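Glycoside Hydrolase Family 43_12 (Metagenome, PDB 7JVH) probably hydrolyses glycosidic bonds in plant cell-wall arabinose- or xylose-containing polysaccharides, as other family 43 glycoside hydrolases do. Local coordinates at residues A[119-124]-A[137-142]; A[147-152]-A[167-172]. One frame throughout, in Å; residues are numbered along the deposited sequence.

Contact 1. Residues A[119-124]-A[137-142]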
loop_
_atom_site.group_PDB
_atom_site.type_symbol
_atom_site.label_atom_id
_atom_site.label_comp_id
_atom_site.label_asym_id
_atom_site.label_seq_id
_atom_site.Cartn_x
_atom_site.Cartn_y
_atom_site.Cartn_z
ATOM N N ALA A 119 10.796 -4.051 3.621
ATOM C CA ALA A 119 10.566 -5.012 4.694
ATOM C C ALA A 119 9.239 -4.629 5.374
ATOM O O ALA A 119 8.309 -4.235 4.701
ATOM C CB ALA A 119 11.752 -5.003 5.671
ATOM N N GLY A 120 9.169 -4.738 6.708
ATOM C CA GLY A 120 8.003 -4.340 7.469
ATOM C C GLY A 120 6.818 -5.262 7.200
ATOM O O GLY A 120 6.957 -6.494 7.172
ATOM N N ILE A 121 5.646 -4.653 6.984
ATOM C CA ILE A 121 4.381 -5.385 6.865
ATOM C C ILE A 121 4.141 -5.898 5.444
ATOM O O ILE A 121 3.856 -5.131 4.530
ATOM C CB ILE A 121 3.197 -4.509 7.290
ATOM C CG1 ILE A 121 3.363 -4.016 8.729
ATOM C CG2 ILE A 121 1.899 -5.282 7.132
ATOM C CD1 ILE A 121 3.442 -5.101 9.774
ATOM N N TYR A 122 4.251 -7.221 5.281
ATOM C CA TYR A 122 3.990 -7.902 4.009
ATOM C C TYR A 122 2.466 -8.177 3.843
ATOM O O TYR A 122 1.636 -7.621 4.575
ATOM C CB TYR A 122 4.845 -9.174 3.911
ATOM C CG TYR A 122 6.261 -8.916 3.405
ATOM C CD1 TYR A 122 6.942 -7.721 3.705
ATOM C CD2 TYR A 122 6.925 -9.864 2.634
ATOM C CE1 TYR A 122 8.234 -7.492 3.243
ATOM C CE2 TYR A 122 8.209 -9.614 2.151
ATOM C CZ TYR A 122 8.858 -8.427 2.464
ATOM O OH TYR A 122 10.113 -8.194 1.968
ATOM N N ALA A 123 2.114 -9.005 2.854
ATOM C CA ALA A 123 0.719 -9.312 2.528
ATOM C C ALA A 123 -0.147 -9.552 3.757
ATOM O O ALA A 123 0.139 -10.426 4.566
ATOM C CB ALA A 123 0.645 -10.511 1.609
ATOM N N PRO A 124 -1.211 -8.754 3.961
ATOM C CA PRO A 124 -2.187 -9.013 5.013
ATOM C C PRO A 124 -3.266 -10.004 4.573
ATOM O O PRO A 124 -3.552 -10.100 3.373
ATOM C CB PRO A 124 -2.809 -7.632 5.216
ATOM C CG PRO A 124 -2.776 -7.019 3.874
ATOM C CD PRO A 124 -1.508 -7.513 3.221
HETATM N N MSE A 137 -6.563 -10.235 11.879
HETATM C CA MSE A 137 -5.653 -9.690 10.884
HETATM C C MSE A 137 -4.305 -10.388 11.047
HETATM O O MSE A 137 -3.615 -10.180 12.045
HETATM C CB MSE A 137 -5.527 -8.170 11.058
HETATM C CG MSE A 137 -5.037 -7.446 9.823
HETATM SE SE MSE A 137 -3.160 -7.818 9.444
HETATM C CE MSE A 137 -3.323 -8.915 7.894
ATOM N N ILE A 138 -3.950 -11.228 10.069
ATOM C CA ILE A 138 -2.731 -12.019 10.127
ATOM C C ILE A 138 -1.764 -11.648 8.987
ATOM O O ILE A 138 -2.150 -11.569 7.827
ATOM C CB ILE A 138 -3.055 -13.535 10.115
ATOM C CG1 ILE A 138 -1.812 -14.359 10.441
ATOM C CG2 ILE A 138 -3.630 -13.973 8.779
ATOM C CD1 ILE A 138 -2.100 -15.847 10.584
ATOM N N THR A 139 -0.485 -11.470 9.338
ATOM C CA THR A 139 0.544 -11.009 8.409
ATOM C C THR A 139 1.961 -11.399 8.856
ATOM O O THR A 139 2.142 -12.013 9.908
ATOM C CB THR A 139 0.446 -9.478 8.261
ATOM O OG1 THR A 139 1.318 -9.038 7.219
ATOM C CG2 THR A 139 0.795 -8.781 9.551
ATOM N N THR A 140 2.952 -11.037 8.033
ATOM C CA THR A 140 4.366 -11.152 8.375
ATOM C C THR A 140 4.929 -9.745 8.594
ATOM O O THR A 140 4.800 -8.862 7.734
ATOM C CB THR A 140 5.171 -11.840 7.266
ATOM O OG1 THR A 140 4.489 -13.018 6.829
ATOM C CG2 THR A 140 6.533 -12.263 7.764
ATOM N N GLU A 141 5.535 -9.542 9.763
ATOM C CA GLU A 141 6.081 -8.255 10.167
ATOM C C GLU A 141 7.606 -8.378 10.271
ATOM O O GLU A 141 8.115 -8.762 11.301
ATOM C CB GLU A 141 5.455 -7.808 11.501
ATOM C CG GLU A 141 6.118 -6.590 12.159
ATOM C CD GLU A 141 5.269 -5.956 13.231
ATOM O OE1 GLU A 141 4.466 -5.093 12.899
ATOM O OE2 GLU A 141 5.406 -6.317 14.408
ATOM N N PHE A 142 8.300 -8.051 9.172
ATOM C CA PHE A 142 9.751 -8.085 9.061
ATOM C C PHE A 142 10.346 -6.808 9.608
ATOM O O PHE A 142 10.973 -6.047 8.886
ATOM C CB PHE A 142 10.193 -8.293 7.603
ATOM C CG PHE A 142 9.962 -9.691 7.085
ATOM C CD1 PHE A 142 10.492 -10.805 7.766
ATOM C CD2 PHE A 142 9.239 -9.917 5.922
ATOM C CE1 PHE A 142 10.299 -12.088 7.284
ATOM C CE2 PHE A 142 9.053 -11.220 5.439
ATOM C CZ PHE A 142 9.590 -12.294 6.117
#
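G120 and F142 face each other as an antiparallel hydrogen-bonded pair in the beta hairpin of strands 120-129 and 134-142, the first two strands of one four-stranded blade in the five-bladed beta-propeller expected of family 43. Three backbone bonds hold the strands: G120 N to F142 O (3.1 Å), F142 N back to G120 O, and Y122 N to T140 O, the straightest of the three at 172°. Around A123 the ladder is interrupted and a side chain stands in: T139 OG1 lies 3.2 Å from A123 O and about as near Y122 O, so its proton may serve either carbonyl. The backbone pairing resumes at I138 with A125.

The aromatic contact is T-shaped. F142 turns an edge to Y122, CD2 standing over the centre of the tyrosine ring, with the planes 81° apart and the centroids separated by 4.9 Å. The tyrosine hydroxyl is engaged elsewhere, bonded to S118 O, and F556 meets the same ring edge-to-face. On the phenylalanine, T140 CG2 rests against one face, offset toward the rim.

Side-chain packing follows the non-hydrogen-bonded pair I121 and E141, on the sheet face that also meets L104 and L110. With CG anti to the backbone N (chi1 170°), the glutamate lays its CB 3.8 Å from I121 CD1; OE2 bonds weakly to C146 N, and OE1 comes to 3.3 Å from I121 CD1.

Contact 2. Residues A[147-152]-A[167-172]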
loop_
_atom_site.group_PDB
_atom_site.type_symbol
_atom_site.label_atom_id
_atom_site.label_comp_id
_atom_site.label_asym_id
_atom_site.label_seq_id
_atom_site.Cartn_x
_atom_site.Cartn_y
_atom_site.Cartn_z
ATOM N N GLY A 147 9.195 -9.365 14.080
ATOM C CA GLY A 147 10.188 -9.952 13.201
ATOM C C GLY A 147 9.732 -11.300 12.697
ATOM O O GLY A 147 10.478 -12.244 12.759
ATOM N N GLY A 148 8.501 -11.366 12.184
ATOM C CA GLY A 148 7.943 -12.566 11.594
ATOM C C GLY A 148 6.427 -12.626 11.651
ATOM O O GLY A 148 5.751 -11.628 11.880
ATOM N N ASN A 149 5.902 -13.819 11.381
ATOM C CA ASN A 149 4.484 -14.094 11.267
ATOM C C ASN A 149 3.736 -13.845 12.575
ATOM O O ASN A 149 4.182 -14.261 13.647
ATOM C CB ASN A 149 4.319 -15.537 10.789
ATOM C CG ASN A 149 4.621 -15.687 9.318
ATOM O OD1 ASN A 149 4.135 -14.886 8.499
ATOM N ND2 ASN A 149 5.392 -16.722 8.964
HETATM N N MSE A 150 2.596 -13.149 12.469
HETATM C CA MSE A 150 1.879 -12.676 13.641
HETATM C C MSE A 150 0.424 -12.403 13.283
HETATM O O MSE A 150 0.109 -12.141 12.126
HETATM C CB MSE A 150 2.534 -11.402 14.189
HETATM C CG MSE A 150 2.477 -10.212 13.251
HETATM SE SE MSE A 150 0.852 -9.153 13.568
HETATM C CE MSE A 150 1.439 -7.297 13.861
ATOM N N VAL A 151 -0.443 -12.434 14.301
ATOM C CA VAL A 151 -1.859 -12.162 14.132
ATOM C C VAL A 151 -2.362 -11.209 15.224
ATOM O O VAL A 151 -1.903 -11.268 16.365
ATOM C CB VAL A 151 -2.688 -13.477 14.102
ATOM C CG1 VAL A 151 -2.603 -14.229 15.412
ATOM C CG2 VAL A 151 -4.145 -13.199 13.749
ATOM N N VAL A 152 -3.286 -10.318 14.849
ATOM C CA VAL A 152 -4.001 -9.449 15.787
ATOM C C VAL A 152 -5.515 -9.670 15.648
ATOM O O VAL A 152 -5.998 -10.076 14.589
ATOM C CB VAL A 152 -3.659 -7.957 15.583
ATOM C CG1 VAL A 152 -2.166 -7.704 15.741
ATOM C CG2 VAL A 152 -4.106 -7.476 14.228
ATOM N N LEU A 167 3.494 -16.002 15.859
ATOM C CA LEU A 167 3.241 -17.341 15.336
ATOM C C LEU A 167 4.540 -18.020 14.898
ATOM O O LEU A 167 5.414 -17.399 14.292
ATOM C CB LEU A 167 2.254 -17.275 14.173
ATOM C CG LEU A 167 0.991 -16.450 14.443
ATOM C CD1 LEU A 167 0.213 -16.247 13.157
ATOM C CD2 LEU A 167 0.119 -17.100 15.507
ATOM N N HIS A 168 4.635 -19.324 15.184
ATOM C CA HIS A 168 5.888 -20.080 15.111
ATOM C C HIS A 168 6.036 -20.875 13.808
ATOM O O HIS A 168 6.132 -22.107 13.826
ATOM C CB HIS A 168 6.003 -21.012 16.321
ATOM C CG HIS A 168 6.007 -20.297 17.638
ATOM N ND1 HIS A 168 5.661 -20.911 18.822
ATOM C CD2 HIS A 168 6.323 -19.019 17.957
ATOM C CE1 HIS A 168 5.765 -20.048 19.814
ATOM N NE2 HIS A 168 6.166 -18.890 19.316
ATOM N N PHE A 169 6.105 -20.150 12.682
ATOM C CA PHE A 169 6.411 -20.736 11.380
ATOM C C PHE A 169 7.060 -19.663 10.522
ATOM O O PHE A 169 6.854 -18.478 10.765
ATOM C CB PHE A 169 5.149 -21.300 10.729
ATOM C CG PHE A 169 4.042 -20.281 10.567
ATOM C CD1 PHE A 169 3.950 -19.520 9.415
ATOM C CD2 PHE A 169 3.087 -20.098 11.559
ATOM C CE1 PHE A 169 2.927 -18.590 9.247
ATOM C CE2 PHE A 169 2.079 -19.165 11.403
ATOM C CZ PHE A 169 1.993 -18.415 10.248
ATOM N N GLY A 170 7.849 -20.096 9.536
ATOM C CA GLY A 170 8.535 -19.201 8.627
ATOM C C GLY A 170 7.733 -18.901 7.374
ATOM O O GLY A 170 6.574 -19.256 7.273
ATOM N N GLY A 171 8.375 -18.246 6.408
ATOM C CA GLY A 171 7.763 -17.878 5.149
ATOM C C GLY A 171 6.836 -16.688 5.316
ATOM O O GLY A 171 6.814 -16.023 6.377
ATOM N N ILE A 172 6.041 -16.432 4.267
ATOM C CA ILE A 172 5.134 -15.274 4.223
ATOM C C ILE A 172 3.719 -15.657 3.799
ATOM O O ILE A 172 3.432 -16.827 3.506
ATOM C CB ILE A 172 5.679 -14.218 3.244
ATOM C CG1 ILE A 172 5.706 -14.766 1.804
ATOM C CG2 ILE A 172 7.077 -13.770 3.691
ATOM C CD1 ILE A 172 6.264 -13.783 0.806
#
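N149 meets the 167-172 loop with both its backbone and its side chain, at the start of strand 148-154, the third strand of its propeller blade. Just before it, G147 and G148 both face E141 in a G1 beta bulge, and the backbone of G148 bonds to E141. At N149 the main-chain O accepts L167 N at 2.9 Å, extending the pairing with the short strand 165-166 by one rung.

The asparagine side chain points into the loop, CG lying beside the backbone N and anti to the carbonyl carbon (chi1 -76°). Its ND2 is shared between two loop carbonyls: F169 O, 2.9 Å away and in the amide plane, and G171 O at 3.0 Å, tilted from that plane and reached by a more bent bond (140°). OD1 is taken by T140 OG1 on the adjoining strand, which fixes the rotation of the amide. CB sits over a face of the F169 ring in a CH-pi contact, 4.0 Å from its centroid, and the amide plane lies 24° from the ring plane. Were N149 replaced by an alanine, the carbonyls of F169 and G171 and the T140 hydroxyl would probably lose their shared partner, and the loop would be less firmly held.

M150 presents its backbone to L167, whose CD1 comes to 3.9 Å from M150 C. At V151 the contact is purely apolar: CG1 touches L167 CD2 at 4.0 Å, while I138 packs against both residues.

With donor and acceptor ends both engaged, a single buried amide ties the irregular 167-172 loop to the strand, while L167 closes the apolar side.

In the fold
From the N terminus, the chain enters contact 1 at 119-124, turns after strand 120-129 and returns along 137-142, closing a hairpin. A second turn leads into 147-152, and after strand 165-166 the chain comes back at 167-172 to close contact 2. The two loops are thus in series, neither enclosing nor crossing the other. Strands 134-142 and 148-154 are neighbours in one four-stranded sheet, so the contacts, with centres about 8 Å apart, touch directly: M137 N probably bonds to V152 O, and I138 CG1 packs against M150 O. Together they span the blade from strand 120-129 to the loop leading to strand 175-178 of the next sheet.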